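PDB 6QXL: pyruvate kinase from Pseudomonas aeruginosa, which probably catalyses the last step of glycolysis, transferring phosphate from phosphoenolpyruvate to ADP to give pyruvate and ATP. Local coordinates for residues Arg273-Val278 and Pro390-Arg395; Leu365-Thr370 and Asn471-Leu476; Ala379-Thr384 and Asp454-Thr459; Val400-Tyr405 and Arg419-Ile424; Gly448-Gly453 and Leu476-Leu481. All blocks are in the same frame, centred on the assembly; numbering follows the deposited sequence.

Contact 1 of 5, residues Arg273-Val278 and Pro390-Arg395; sequences RNNKVV and PLIMSR
Where the TIM barrel of pyruvate kinase meets its C-terminal alpha/beta domain, the Schellman motif that ends helix 260-273 packs against helix 388-394, with Asn275, Leu391, Ile392 and Arg395 in touch across the boundary. Asn275 is the C-prime residue of that motif, with positive phi, and Lys276 then leads into barrel strand 277-281. The Ile392 methyl CD1 sits against the Asn275 amide, 3.6 Å from its CG, while Asn275 OD1 lies near the aliphatic CG of Arg395 and takes a hydrogen bond from Arg351. Leu391 divides its branches: CD2 approaches the backbone O of Asn275, and CD1 meets Val277 CG2 at 3.6 Å. Arg395 folds back on its own helix, bent at chi2 (-50°) and chi3 (79°), which brings its NE within 3.0 Å of Leu391 O. Its NH2 finds Ser394 OG in the guanidinium plane at 2.9 Å, a nearly straight bond of 170°. From this held position NH1 reaches Lys276 O at 2.8 Å, but the bond is weak, bent at the hydrogen. Leu391 CD1 lies over one face of the guanidinium, toward its rim. NH2 also forms a salt bridge with Asp311 of the barrel domain, which probably offsets the charge of the buried arginine; one side chain thus joins a barrel carboxylate firmly and a barrel carbonyl weakly.

Contact 2 of 5, residues Leu365-Thr370 and Asn471-Leu476; sequences LASMYT and NTMKVL
Met473 is the side chain that strand 470-477 sends against helix 359-373, where it meets Ala366, Ser367 and Thr370. From CB the chain leaves with CG anti to the backbone N (chi1 -178°), a course that carries it straight out from the strand to the helix. CG passes 3.7 Å from Ser367 OG. The sulfur comes next, 3.6 Å from the same Ser367 OG and 3.9 Å from Ala366 O. A bend at chi3 then turns the methyl along the helix, and CE ends 3.5 Å from Thr370 OG1, the two side chains meeting tip to tip. These are van der Waals contacts; the hydroxyls are engaged in the helix itself. Thr370 OG1 donates to Ala366 O at 2.8 Å, from the face opposite to that used by the Thr370 backbone N, and Ser367 OG bonds to Ile363 O. Two residues along the strand, Val475 CG2 stands 4.5 Å from Thr370 CG2, a loose contact. Thr472, Met473 and Lys474 pair with an antiparallel strand of the second subunit, so the sheet runs on across the interface. Segments 365-370 and 471-476 run nearly parallel, at 18° with axes 9.5 Å apart, the helix-on-sheet layering of an alpha/beta sandwich.

Contact 3 of 5, residues Ala379-Thr384 and Asp454-Thr459; sequences AIICLT and DWVILT. With G6P (6-O-phosphono-alpha-D-glucopyranose), chain M.
Ile381 CG1 stands anti to the carbonyl carbon (chi1 -66°), and with chi2 extended its CD1 reaches 3.6 Å from Val456 CG1, while the CG2 branch is left to meet Leu458. Ile381 lies on strand 377-383, Val456 and Leu458 on its parallel neighbour 455-461, 377-383 being the central strand of the C-terminal alpha/beta sheet. Four backbone bonds join them in the regular parallel pattern: Ile457 N to Ala379 O, Ile381 N to Ile457 O, Thr459 N to Ile381 O and Leu383 N to Thr459 O. The shortest, from Ile381 N to Ile457 O, is 2.7 Å. Ile381 packs under helix 436-446; the face of Ile380, Cys382, Ile457 and Thr459 looks to helices 359-373 and 388-394. At the C-terminal end of these strands lies the glucose-6-phosphate pocket, the usual ligand position in a parallel alpha/beta sheet. Thr384 holds its OG1 anti to the backbone N, which places it beside the phosphate; the modelled separation from O2P is improbably short, so the detail of that bond is doubtful. OG1 is also bonded to Gly387 N. A water bridges the two strands at this end: it gives a hydrogen bond to Leu383 O at 2.7 Å and lies 2.8 Å from Thr459 OG1.

Contact 4 of 5, residues Val400-Tyr405 and Arg419-Ile424; sequences VPIYAY and RGVETI
Backbone hydrogen bonds come first in joining Val400-Tyr405 to Arg419-Ile424. Ile402 N bonds to Gly420 O, Glu422 N to Ile402 O, Ala404 N to Glu422 O at 2.8 Å, and Ile424 N to Ala404 O at 3.0 Å. CA-H...O contacts fill in between, among them Tyr405 CA to Ile424 O at 3.2 Å. The strands are parallel and twist by 34°, and helix 409-414 links them, making a beta-alpha-beta crossover in which 421-425 forms the outer strand of the sheet within this chain. Gly420, just before that strand, has positive phi. Aromatic contacts occupy one face of the pair. Ile424 lies over one face of the Tyr405 ring, its CB 3.9 Å from the ring centroid and close to the normal, a CH-pi contact; Tyr405 OH is tied to Ala440 O of helix 436-446. Tyr403 CD1 is 3.8 Å from Ile424 CG1. Beside Tyr403, Glu422 runs in the same direction, extended beyond CG, with OE1 3.6 Å from Tyr403 CE1 and the carboxylate turned 62° from the ring. Aliphatic packing holds the other face: Val421 directs CG1 to Ala404 CB at 3.8 Å and CG2 to Ile402 CG2 at 4.1 Å, in the layer that helix 388-394 covers with Pro390, Met393 and Ser394.

Contact 5 of 5, residues Gly448-Gly453 and Leu476-Leu481; sequences GVVTKG and LHVGDL
Two hydrogen bonds tie Gly453 to the last residue of strand 470-477 and the one after it. Gly453 N donates to Val478 O at 2.8 Å in a nearly straight line (171°). Gly453 O lies at the edge of the His477 ring, 3.0 Å from His477 NE2, where the N-H is aimed less well and the bond is weak. The imidazole reaches this place because CG is anti to the backbone N (chi1 -164°); its ring is also stacked on Trp455. A CA-H...O contact, Lys452 CA to Val478 O at 3.4 Å, supplements the first bond. Among the van der Waals contacts, Val478 CG1 rests 3.4 Å from Thr451 O and Val478 CG2 meets Val450 CG2 at 4.1 Å, the two valines crossing at about a right angle. The extended Lys452 lays its CG against Gly479 CA at 3.8 Å; Gly479, having no side chain, leaves room for the lysine chain to pass. The segment Gly448-Gly453 connects helix 436-446 to strand 455-461, which pairs antiparallel with 470-477. Val450 rests on Leu444 of that helix and Val478 on Val441 and Leu445, so loop and C-terminal tail close together over its last turns.

Overall arrangement
Four of the five contacts build the C-terminal alpha/beta domain, and contact 1 fastens that domain to the TIM barrel. Contacts 3 and 4 lie side by side in one sheet, centres 9 Å apart, through neighbouring strands 377-383 and 402-406; contact 2 adds helix 359-373 and strand 470-477, its centre about 8 Å from that of contact 3, and contact 5 continues that strand. Along the chain, contact 4 falls between the two segments of contact 3, and these in turn between those of contact 2. Contacts 1 and 5 are about 28 Å apart, centre to centre. Helix 388-394 touches contacts 2, 3 and 4, so that packed side chains connect the pocket end of the sheet with the barrel boundary.

Contact 1 of 5, residues Arg273-Val278 and Pro390-Arg395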
# COMPACT_ATOMS: atom_id res chain seq x y z
N ARG A 273 13.67 12.74 8.44
CA ARG A 273 13.20 13.31 7.18
C ARG A 273 13.98 14.54 6.77
O ARG A 273 14.23 14.73 5.58
CB ARG A 273 11.74 13.69 7.26
CG ARG A 273 10.86 12.52 7.20
CD ARG A 273 9.46 13.01 7.10
NE ARG A 273 8.63 11.83 6.99
CZ ARG A 273 7.33 11.79 7.24
NH1 ARG A 273 6.67 12.88 7.66
NH2 ARG A 273 6.72 10.61 7.14
N ASN A 274 14.38 15.34 7.75
CA ASN A 274 15.21 16.51 7.48
C ASN A 274 16.72 16.21 7.52
O ASN A 274 17.51 17.12 7.62
CB ASN A 274 14.88 17.63 8.46
CG ASN A 274 13.51 18.19 8.25
OD1 ASN A 274 13.31 19.02 7.36
ND2 ASN A 274 12.56 17.73 9.05
N ASN A 275 17.09 14.94 7.44
CA ASN A 275 18.49 14.54 7.37
C ASN A 275 19.33 14.97 8.56
O ASN A 275 20.45 15.39 8.41
CB ASN A 275 19.10 15.00 6.04
CG ASN A 275 18.39 14.39 4.83
OD1 ASN A 275 18.09 13.21 4.82
ND2 ASN A 275 18.18 15.17 3.81
N LYS A 276 18.75 14.85 9.75
CA LYS A 276 19.44 15.11 11.00
C LYS A 276 19.57 13.86 11.83
O LYS A 276 18.82 12.91 11.66
CB LYS A 276 18.69 16.16 11.80
CG LYS A 276 18.31 17.38 11.00
CD LYS A 276 19.50 18.03 10.32
CE LYS A 276 19.11 19.38 9.76
NZ LYS A 276 20.31 19.98 9.13
N VAL A 277 20.50 13.90 12.77
CA VAL A 277 20.74 12.80 13.71
C VAL A 277 19.81 12.98 14.90
O VAL A 277 19.48 14.11 15.26
CB VAL A 277 22.21 12.84 14.19
CG1 VAL A 277 22.53 11.66 15.08
CG2 VAL A 277 23.14 12.82 13.00
N VAL A 278 19.38 11.89 15.51
CA VAL A 278 18.49 11.99 16.67
C VAL A 278 18.89 11.06 17.80
O VAL A 278 19.18 9.89 17.56
CB VAL A 278 17.01 11.80 16.26
CG1 VAL A 278 16.76 10.46 15.59
CG2 VAL A 278 16.09 11.96 17.46
N PRO A 390 27.67 9.91 4.36
CA PRO A 390 27.15 8.80 5.18
C PRO A 390 26.05 9.24 6.17
O PRO A 390 25.29 8.41 6.63
CB PRO A 390 28.38 8.25 5.89
CG PRO A 390 29.29 9.42 5.98
CD PRO A 390 29.07 10.22 4.71
N LEU A 391 25.94 10.53 6.47
CA LEU A 391 24.78 11.01 7.19
C LEU A 391 23.50 10.69 6.42
O LEU A 391 22.55 10.16 6.98
CB LEU A 391 24.88 12.51 7.44
CG LEU A 391 23.63 13.18 8.04
CD1 LEU A 391 23.35 12.66 9.42
CD2 LEU A 391 23.80 14.67 8.11
N ILE A 392 23.48 11.00 5.12
CA ILE A 392 22.32 10.76 4.29
C ILE A 392 22.09 9.26 4.15
O ILE A 392 20.97 8.78 4.34
CB ILE A 392 22.47 11.40 2.92
CG1 ILE A 392 22.75 12.90 3.01
CG2 ILE A 392 21.23 11.16 2.07
CD1 ILE A 392 21.77 13.71 3.81
N MET A 393 23.13 8.50 3.87
CA MET A 393 22.96 7.06 3.75
C MET A 393 22.24 6.48 4.98
O MET A 393 21.33 5.67 4.85
CB MET A 393 24.29 6.34 3.55
CG MET A 393 25.01 6.69 2.26
SD MET A 393 26.53 5.75 2.13
CE MET A 393 27.06 6.21 0.50
N SER A 394 22.63 6.95 6.16
CA SER A 394 22.16 6.35 7.40
C SER A 394 20.76 6.80 7.82
O SER A 394 20.21 6.26 8.77
CB SER A 394 23.17 6.60 8.51
OG SER A 394 23.35 7.98 8.73
N ARG A 395 20.17 7.76 7.10
CA ARG A 395 18.75 8.07 7.26
C ARG A 395 17.83 6.98 6.70
O ARG A 395 16.66 7.00 6.99
CB ARG A 395 18.37 9.37 6.57
CG ARG A 395 19.15 10.62 6.94
CD ARG A 395 19.27 10.86 8.41
NE ARG A 395 20.30 10.00 8.99
CZ ARG A 395 20.43 9.76 10.28
NH1 ARG A 395 19.58 10.30 11.16
NH2 ARG A 395 21.38 8.94 10.69

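Contact 2 of 5, residues Leu365-Thr370 and Asn471-Leu476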
# COMPACT_ATOMS: atom_id res chain seq x y z
N LEU A 365 21.24 8.06 -1.51
CA LEU A 365 19.98 7.33 -1.58
C LEU A 365 20.06 6.17 -2.56
O LEU A 365 19.57 5.07 -2.27
CB LEU A 365 18.84 8.25 -1.93
CG LEU A 365 18.62 9.30 -0.83
CD1 LEU A 365 17.57 10.32 -1.17
CD2 LEU A 365 18.29 8.63 0.51
N ALA A 366 20.72 6.39 -3.69
CA ALA A 366 20.84 5.35 -4.70
C ALA A 366 21.64 4.16 -4.19
O ALA A 366 21.37 3.01 -4.57
CB ALA A 366 21.47 5.91 -5.96
N SER A 367 22.62 4.42 -3.32
CA SER A 367 23.43 3.35 -2.75
C SER A 367 22.63 2.53 -1.76
O SER A 367 22.74 1.30 -1.75
CB SER A 367 24.67 3.92 -2.06
OG SER A 367 25.41 4.74 -2.93
N MET A 368 21.84 3.20 -0.92
CA MET A 368 21.01 2.44 0.02
C MET A 368 19.98 1.59 -0.70
O MET A 368 19.80 0.42 -0.36
CB MET A 368 20.35 3.37 1.02
CG MET A 368 21.35 4.12 1.89
SD MET A 368 22.64 3.08 2.60
CE MET A 368 21.71 2.17 3.83
N TYR A 369 19.36 2.16 -1.74
CA TYR A 369 18.49 1.37 -2.62
C TYR A 369 19.22 0.16 -3.18
O TYR A 369 18.73 -0.96 -3.09
CB TYR A 369 17.96 2.22 -3.74
CG TYR A 369 17.22 1.47 -4.83
CD1 TYR A 369 15.88 1.12 -4.66
CD2 TYR A 369 17.85 1.14 -6.02
CE1 TYR A 369 15.20 0.47 -5.67
CE2 TYR A 369 17.15 0.51 -7.04
CZ TYR A 369 15.83 0.19 -6.86
OH TYR A 369 15.15 -0.43 -7.88
N THR A 370 20.39 0.38 -3.74
CA THR A 370 21.12 -0.72 -4.35
C THR A 370 21.49 -1.79 -3.33
O THR A 370 21.28 -2.98 -3.56
CB THR A 370 22.38 -0.21 -5.06
OG1 THR A 370 21.98 0.75 -6.04
CG2 THR A 370 23.11 -1.33 -5.73
N ASN A 471 29.57 12.18 -6.28
CA ASN A 471 28.78 12.04 -7.50
C ASN A 471 28.92 10.70 -8.21
O ASN A 471 28.51 10.59 -9.35
CB ASN A 471 29.15 13.18 -8.45
CG ASN A 471 30.55 13.03 -9.05
OD1 ASN A 471 31.31 12.08 -8.75
ND2 ASN A 471 30.87 13.96 -9.94
N THR A 472 29.47 9.68 -7.56
CA THR A 472 29.77 8.45 -8.24
C THR A 472 29.44 7.27 -7.34
O THR A 472 29.70 7.33 -6.14
CB THR A 472 31.28 8.39 -8.62
OG1 THR A 472 31.63 9.55 -9.40
CG2 THR A 472 31.65 7.10 -9.39
N MET A 473 28.93 6.20 -7.91
CA MET A 473 28.63 4.99 -7.18
C MET A 473 29.17 3.85 -8.00
O MET A 473 28.83 3.75 -9.17
CB MET A 473 27.11 4.81 -7.01
CG MET A 473 26.70 3.59 -6.19
SD MET A 473 24.93 3.26 -6.18
CE MET A 473 24.84 2.10 -7.54
N LYS A 474 30.00 3.01 -7.39
CA LYS A 474 30.56 1.85 -8.08
C LYS A 474 30.19 0.62 -7.30
O LYS A 474 30.13 0.64 -6.09
CB LYS A 474 32.10 1.92 -8.16
CG LYS A 474 32.67 2.93 -9.16
CD LYS A 474 34.18 3.10 -9.03
CE LYS A 474 34.92 3.36 -10.36
NZ LYS A 474 35.42 2.06 -10.90
N VAL A 475 29.98 -0.48 -8.00
CA VAL A 475 29.72 -1.77 -7.38
C VAL A 475 30.88 -2.69 -7.78
O VAL A 475 31.07 -2.98 -8.95
CB VAL A 475 28.36 -2.32 -7.86
CG1 VAL A 475 28.10 -3.72 -7.32
CG2 VAL A 475 27.25 -1.39 -7.43
N LEU A 476 31.64 -3.12 -6.78
CA LEU A 476 32.91 -3.81 -6.99
C LEU A 476 32.88 -5.20 -6.40
O LEU A 476 32.28 -5.42 -5.37
CB LEU A 476 34.05 -3.02 -6.37
CG LEU A 476 34.08 -1.53 -6.73
CD1 LEU A 476 35.18 -0.81 -5.92
CD2 LEU A 476 34.27 -1.34 -8.22

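Contact 3 of 5, residues Ala379-Thr384 and Asp454-Thr459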
# COMPACT_ATOMS: atom_id res chain seq x y z
N ALA A 379 28.94 -4.37 2.22
CA ALA A 379 29.40 -3.14 2.85
C ALA A 379 29.33 -1.97 1.90
O ALA A 379 29.29 -2.15 0.70
CB ALA A 379 30.82 -3.30 3.38
N ILE A 380 29.32 -0.77 2.46
CA ILE A 380 29.37 0.45 1.69
C ILE A 380 30.59 1.24 2.10
O ILE A 380 30.72 1.63 3.26
CB ILE A 380 28.12 1.31 1.91
CG1 ILE A 380 26.88 0.52 1.45
CG2 ILE A 380 28.27 2.66 1.21
CD1 ILE A 380 25.61 1.29 1.54
N ILE A 381 31.49 1.47 1.15
CA ILE A 381 32.71 2.25 1.33
C ILE A 381 32.36 3.66 0.88
O ILE A 381 32.26 3.93 -0.31
CB ILE A 381 33.86 1.66 0.52
CG1 ILE A 381 34.22 0.29 1.09
CG2 ILE A 381 35.09 2.56 0.55
CD1 ILE A 381 35.28 -0.45 0.29
N CYS A 382 32.19 4.55 1.84
CA CYS A 382 31.83 5.92 1.53
C CYS A 382 33.03 6.82 1.82
O CYS A 382 33.33 7.12 2.98
CB CYS A 382 30.61 6.32 2.34
SG CYS A 382 30.13 8.02 2.02
N LEU A 383 33.71 7.25 0.77
CA LEU A 383 34.81 8.19 0.91
C LEU A 383 34.19 9.55 1.16
O LEU A 383 33.49 10.07 0.30
CB LEU A 383 35.69 8.23 -0.34
CG LEU A 383 36.23 6.93 -0.89
CD1 LEU A 383 37.31 7.27 -1.92
CD2 LEU A 383 36.75 5.98 0.18
N THR A 384 34.47 10.12 2.32
CA THR A 384 33.84 11.36 2.72
C THR A 384 34.83 12.28 3.40
O THR A 384 35.70 11.84 4.14
CB THR A 384 32.61 11.10 3.63
OG1 THR A 384 32.02 12.36 4.04
CG2 THR A 384 33.00 10.26 4.85
N ASP A 454 32.49 -11.59 -2.08
CA ASP A 454 31.54 -10.57 -1.69
C ASP A 454 31.62 -9.36 -2.62
O ASP A 454 32.63 -9.14 -3.28
CB ASP A 454 31.80 -10.11 -0.24
CG ASP A 454 31.57 -11.20 0.79
OD1 ASP A 454 30.76 -12.13 0.55
OD2 ASP A 454 32.21 -11.13 1.87
N TRP A 455 30.54 -8.60 -2.66
CA TRP A 455 30.47 -7.34 -3.40
C TRP A 455 30.41 -6.17 -2.45
O TRP A 455 30.09 -6.31 -1.29
CB TRP A 455 29.22 -7.32 -4.28
CG TRP A 455 29.23 -8.28 -5.38
CD1 TRP A 455 28.92 -9.61 -5.32
CD2 TRP A 455 29.54 -7.99 -6.73
NE1 TRP A 455 29.03 -10.18 -6.57
CE2 TRP A 455 29.41 -9.21 -7.46
CE3 TRP A 455 29.93 -6.83 -7.40
CZ2 TRP A 455 29.66 -9.29 -8.82
CZ3 TRP A 455 30.19 -6.91 -8.77
CH2 TRP A 455 30.04 -8.14 -9.46
N VAL A 456 30.68 -4.99 -2.97
CA VAL A 456 30.80 -3.79 -2.15
C VAL A 456 30.38 -2.59 -2.98
O VAL A 456 30.51 -2.60 -4.19
CB VAL A 456 32.27 -3.69 -1.62
CG1 VAL A 456 32.95 -2.33 -1.79
CG2 VAL A 456 32.26 -4.09 -0.19
N ILE A 457 29.93 -1.55 -2.31
CA ILE A 457 29.61 -0.29 -2.99
C ILE A 457 30.66 0.73 -2.57
O ILE A 457 30.97 0.84 -1.39
CB ILE A 457 28.22 0.24 -2.62
CG1 ILE A 457 27.15 -0.65 -3.24
CG2 ILE A 457 28.04 1.68 -3.07
CD1 ILE A 457 25.73 -0.24 -2.93
N LEU A 458 31.19 1.47 -3.54
CA LEU A 458 32.08 2.56 -3.24
C LEU A 458 31.47 3.82 -3.77
O LEU A 458 31.00 3.85 -4.91
CB LEU A 458 33.45 2.31 -3.87
CG LEU A 458 34.56 3.26 -3.39
CD1 LEU A 458 35.89 2.55 -3.43
CD2 LEU A 458 34.64 4.55 -4.19
N THR A 459 31.47 4.87 -2.97
CA THR A 459 31.02 6.19 -3.42
C THR A 459 32.12 7.20 -3.23
O THR A 459 32.90 7.12 -2.28
CB THR A 459 29.76 6.69 -2.65
OG1 THR A 459 30.07 6.95 -1.27
CG2 THR A 459 28.63 5.65 -2.73
C1 G6P M . 34.90 12.18 -1.39
C2 G6P M . 36.08 13.01 -1.86
C3 G6P M . 35.41 14.11 -2.68
C4 G6P M . 34.03 14.53 -2.21
C5 G6P M . 34.06 14.30 -0.70
C6 G6P M . 32.83 14.91 -0.05
O1 G6P M . 35.52 10.97 -0.99
O2 G6P M . 36.92 13.48 -0.78
O3 G6P M . 35.23 13.45 -3.91
O4 G6P M . 33.70 15.88 -2.63
O5 G6P M . 34.17 12.91 -0.41
O6 G6P M . 32.39 14.25 1.12
P G6P M . 31.17 14.88 2.02
O1P G6P M . 31.80 15.76 3.07
O2P G6P M . 30.78 13.47 2.40
O3P G6P M . 30.21 15.84 1.26
O HOH W 1 31.13 9.57 -0.94

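Contact 4 of 5, residues Val400-Tyr405 and Arg419-Ile424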
# COMPACT_ATOMS: atom_id res chain seq x y z
N VAL A 400 22.86 -2.95 6.18
CA VAL A 400 24.18 -3.01 5.55
C VAL A 400 25.15 -2.07 6.28
O VAL A 400 24.79 -0.92 6.55
CB VAL A 400 24.10 -2.61 4.06
CG1 VAL A 400 23.92 -1.09 3.86
CG2 VAL A 400 25.37 -3.06 3.34
N PRO A 401 26.37 -2.54 6.59
CA PRO A 401 27.35 -1.64 7.23
C PRO A 401 27.78 -0.49 6.35
O PRO A 401 28.14 -0.70 5.19
CB PRO A 401 28.52 -2.57 7.50
CG PRO A 401 27.97 -3.94 7.49
CD PRO A 401 26.82 -3.94 6.56
N ILE A 402 27.72 0.71 6.89
CA ILE A 402 28.18 1.91 6.22
C ILE A 402 29.52 2.34 6.83
O ILE A 402 29.61 2.64 8.02
CB ILE A 402 27.16 3.05 6.41
CG1 ILE A 402 25.81 2.62 5.84
CG2 ILE A 402 27.67 4.34 5.76
CD1 ILE A 402 24.67 3.57 6.13
N TYR A 403 30.57 2.35 6.01
CA TYR A 403 31.91 2.75 6.46
C TYR A 403 32.26 4.13 5.97
O TYR A 403 32.30 4.35 4.77
CB TYR A 403 32.91 1.74 6.00
CG TYR A 403 32.70 0.40 6.65
CD1 TYR A 403 33.17 0.15 7.94
CD2 TYR A 403 32.03 -0.61 6.00
CE1 TYR A 403 32.97 -1.08 8.54
CE2 TYR A 403 31.85 -1.85 6.61
CZ TYR A 403 32.32 -2.06 7.88
OH TYR A 403 32.13 -3.26 8.46
N ALA A 404 32.48 5.06 6.89
CA ALA A 404 32.91 6.42 6.56
C ALA A 404 34.45 6.45 6.53
O ALA A 404 35.11 6.39 7.58
CB ALA A 404 32.37 7.41 7.58
N TYR A 405 34.99 6.51 5.31
CA TYR A 405 36.42 6.65 5.06
C TYR A 405 36.77 8.13 5.04
O TYR A 405 36.30 8.89 4.17
CB TYR A 405 36.80 6.01 3.73
CG TYR A 405 36.87 4.49 3.73
CD1 TYR A 405 35.78 3.71 4.11
CD2 TYR A 405 37.99 3.83 3.31
CE1 TYR A 405 35.85 2.32 4.09
CE2 TYR A 405 38.07 2.44 3.30
CZ TYR A 405 36.99 1.70 3.68
OH TYR A 405 37.06 0.32 3.66
N ARG A 419 23.77 6.23 13.19
CA ARG A 419 23.37 4.84 13.26
C ARG A 419 23.93 4.04 12.07
O ARG A 419 23.75 4.43 10.93
CB ARG A 419 21.85 4.70 13.28
CG ARG A 419 21.37 3.25 13.36
CD ARG A 419 19.90 3.20 13.66
NE ARG A 419 19.35 1.84 13.54
CZ ARG A 419 18.27 1.40 14.18
NH1 ARG A 419 17.62 2.21 15.01
NH2 ARG A 419 17.86 0.15 14.00
N GLY A 420 24.57 2.91 12.38
CA GLY A 420 25.04 1.98 11.37
C GLY A 420 26.37 2.36 10.70
O GLY A 420 26.82 1.64 9.81
N VAL A 421 26.99 3.47 11.10
CA VAL A 421 28.19 3.96 10.46
C VAL A 421 29.43 3.65 11.32
O VAL A 421 29.42 3.90 12.52
CB VAL A 421 28.12 5.47 10.23
CG1 VAL A 421 29.36 5.96 9.49
CG2 VAL A 421 26.86 5.80 9.45
N GLU A 422 30.47 3.11 10.71
CA GLU A 422 31.75 2.90 11.37
C GLU A 422 32.82 3.74 10.68
O GLU A 422 32.77 3.96 9.47
CB GLU A 422 32.15 1.42 11.34
CG GLU A 422 31.29 0.50 12.22
CD GLU A 422 31.34 -0.99 11.88
OE1 GLU A 422 32.46 -1.54 12.03
OE2 GLU A 422 30.28 -1.60 11.56
N THR A 423 33.78 4.22 11.44
CA THR A 423 34.88 5.00 10.88
C THR A 423 36.01 4.09 10.42
O THR A 423 36.41 3.16 11.14
CB THR A 423 35.46 5.95 11.90
OG1 THR A 423 34.43 6.78 12.42
CG2 THR A 423 36.48 6.82 11.27
N ILE A 424 36.53 4.38 9.23
CA ILE A 424 37.77 3.79 8.75
C ILE A 424 38.70 4.94 8.36
O ILE A 424 38.46 5.60 7.35
CB ILE A 424 37.54 2.91 7.51
CG1 ILE A 424 36.57 1.75 7.81
CG2 ILE A 424 38.88 2.39 7.02
CD1 ILE A 424 37.13 0.61 8.60

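Contact 5 of 5, residues Gly448-Gly453 and Leu476-Leu481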
# COMPACT_ATOMS: atom_id res chain seq x y z
N GLY A 448 38.26 -8.37 8.33
CA GLY A 448 37.42 -9.56 8.19
C GLY A 448 35.96 -9.27 7.92
O GLY A 448 35.13 -10.16 8.05
N VAL A 449 35.63 -8.05 7.51
CA VAL A 449 34.25 -7.64 7.20
C VAL A 449 33.80 -8.21 5.86
O VAL A 449 32.63 -8.54 5.70
CB VAL A 449 34.11 -6.11 7.18
CG1 VAL A 449 32.71 -5.70 6.71
CG2 VAL A 449 34.42 -5.57 8.57
N VAL A 450 34.71 -8.31 4.90
CA VAL A 450 34.40 -8.86 3.60
C VAL A 450 35.46 -9.88 3.22
O VAL A 450 36.61 -9.78 3.66
CB VAL A 450 34.27 -7.75 2.56
CG1 VAL A 450 33.18 -6.72 2.93
CG2 VAL A 450 35.62 -7.08 2.15
N THR A 451 35.08 -10.83 2.38
CA THR A 451 36.01 -11.82 1.85
C THR A 451 35.90 -11.88 0.34
O THR A 451 35.04 -11.23 -0.27
CB THR A 451 35.73 -13.22 2.46
OG1 THR A 451 36.45 -14.24 1.77
CG2 THR A 451 34.28 -13.59 2.39
N LYS A 452 36.79 -12.64 -0.28
CA LYS A 452 36.78 -12.79 -1.73
C LYS A 452 35.42 -13.39 -2.15
O LYS A 452 34.96 -14.36 -1.52
CB LYS A 452 37.92 -13.71 -2.17
CG LYS A 452 38.24 -13.64 -3.65
CD LYS A 452 39.19 -14.68 -4.13
CE LYS A 452 39.48 -14.44 -5.61
NZ LYS A 452 40.43 -15.40 -6.24
N GLY A 453 34.79 -12.78 -3.14
CA GLY A 453 33.47 -13.22 -3.60
C GLY A 453 32.33 -12.29 -3.19
O GLY A 453 31.32 -12.22 -3.90
N LEU A 476 31.64 -3.12 -6.78
CA LEU A 476 32.91 -3.81 -6.99
C LEU A 476 32.88 -5.20 -6.40
O LEU A 476 32.28 -5.42 -5.37
CB LEU A 476 34.05 -3.02 -6.37
CG LEU A 476 34.08 -1.53 -6.73
CD1 LEU A 476 35.18 -0.81 -5.92
CD2 LEU A 476 34.27 -1.34 -8.22
N HIS A 477 33.53 -6.13 -7.08
CA HIS A 477 33.58 -7.53 -6.68
C HIS A 477 34.93 -7.77 -5.99
O HIS A 477 35.97 -7.56 -6.59
CB HIS A 477 33.41 -8.45 -7.89
CG HIS A 477 33.07 -9.86 -7.56
ND1 HIS A 477 33.06 -10.87 -8.51
CD2 HIS A 477 32.70 -10.45 -6.40
CE1 HIS A 477 32.70 -12.01 -7.95
NE2 HIS A 477 32.49 -11.79 -6.67
N VAL A 478 34.89 -8.16 -4.73
CA VAL A 478 36.10 -8.35 -3.95
C VAL A 478 36.80 -9.61 -4.46
O VAL A 478 36.26 -10.72 -4.39
CB VAL A 478 35.77 -8.47 -2.45
CG1 VAL A 478 37.01 -8.87 -1.65
CG2 VAL A 478 35.23 -7.14 -1.94
N GLY A 479 38.01 -9.41 -4.99
CA GLY A 479 38.73 -10.45 -5.74
C GLY A 479 39.14 -9.99 -7.13
O GLY A 479 40.16 -10.42 -7.63
N ASP A 480 38.35 -9.13 -7.76
CA ASP A 480 38.68 -8.65 -9.09
C ASP A 480 39.79 -7.61 -9.05
O ASP A 480 40.16 -7.12 -7.99
CB ASP A 480 37.44 -8.05 -9.79
CG ASP A 480 36.39 -9.11 -10.16
OD1 ASP A 480 36.55 -10.32 -9.80
OD2 ASP A 480 35.38 -8.71 -10.79
N LEU A 481 40.32 -7.29 -10.22
CA LEU A 481 41.27 -6.21 -10.37
C LEU A 481 40.50 -4.90 -10.39
O LEU A 481 39.75 -4.63 -11.32
CB LEU A 481 42.10 -6.40 -11.65
CG LEU A 481 43.22 -5.38 -11.87
CD1 LEU A 481 44.24 -5.43 -10.73
CD2 LEU A 481 43.86 -5.58 -13.25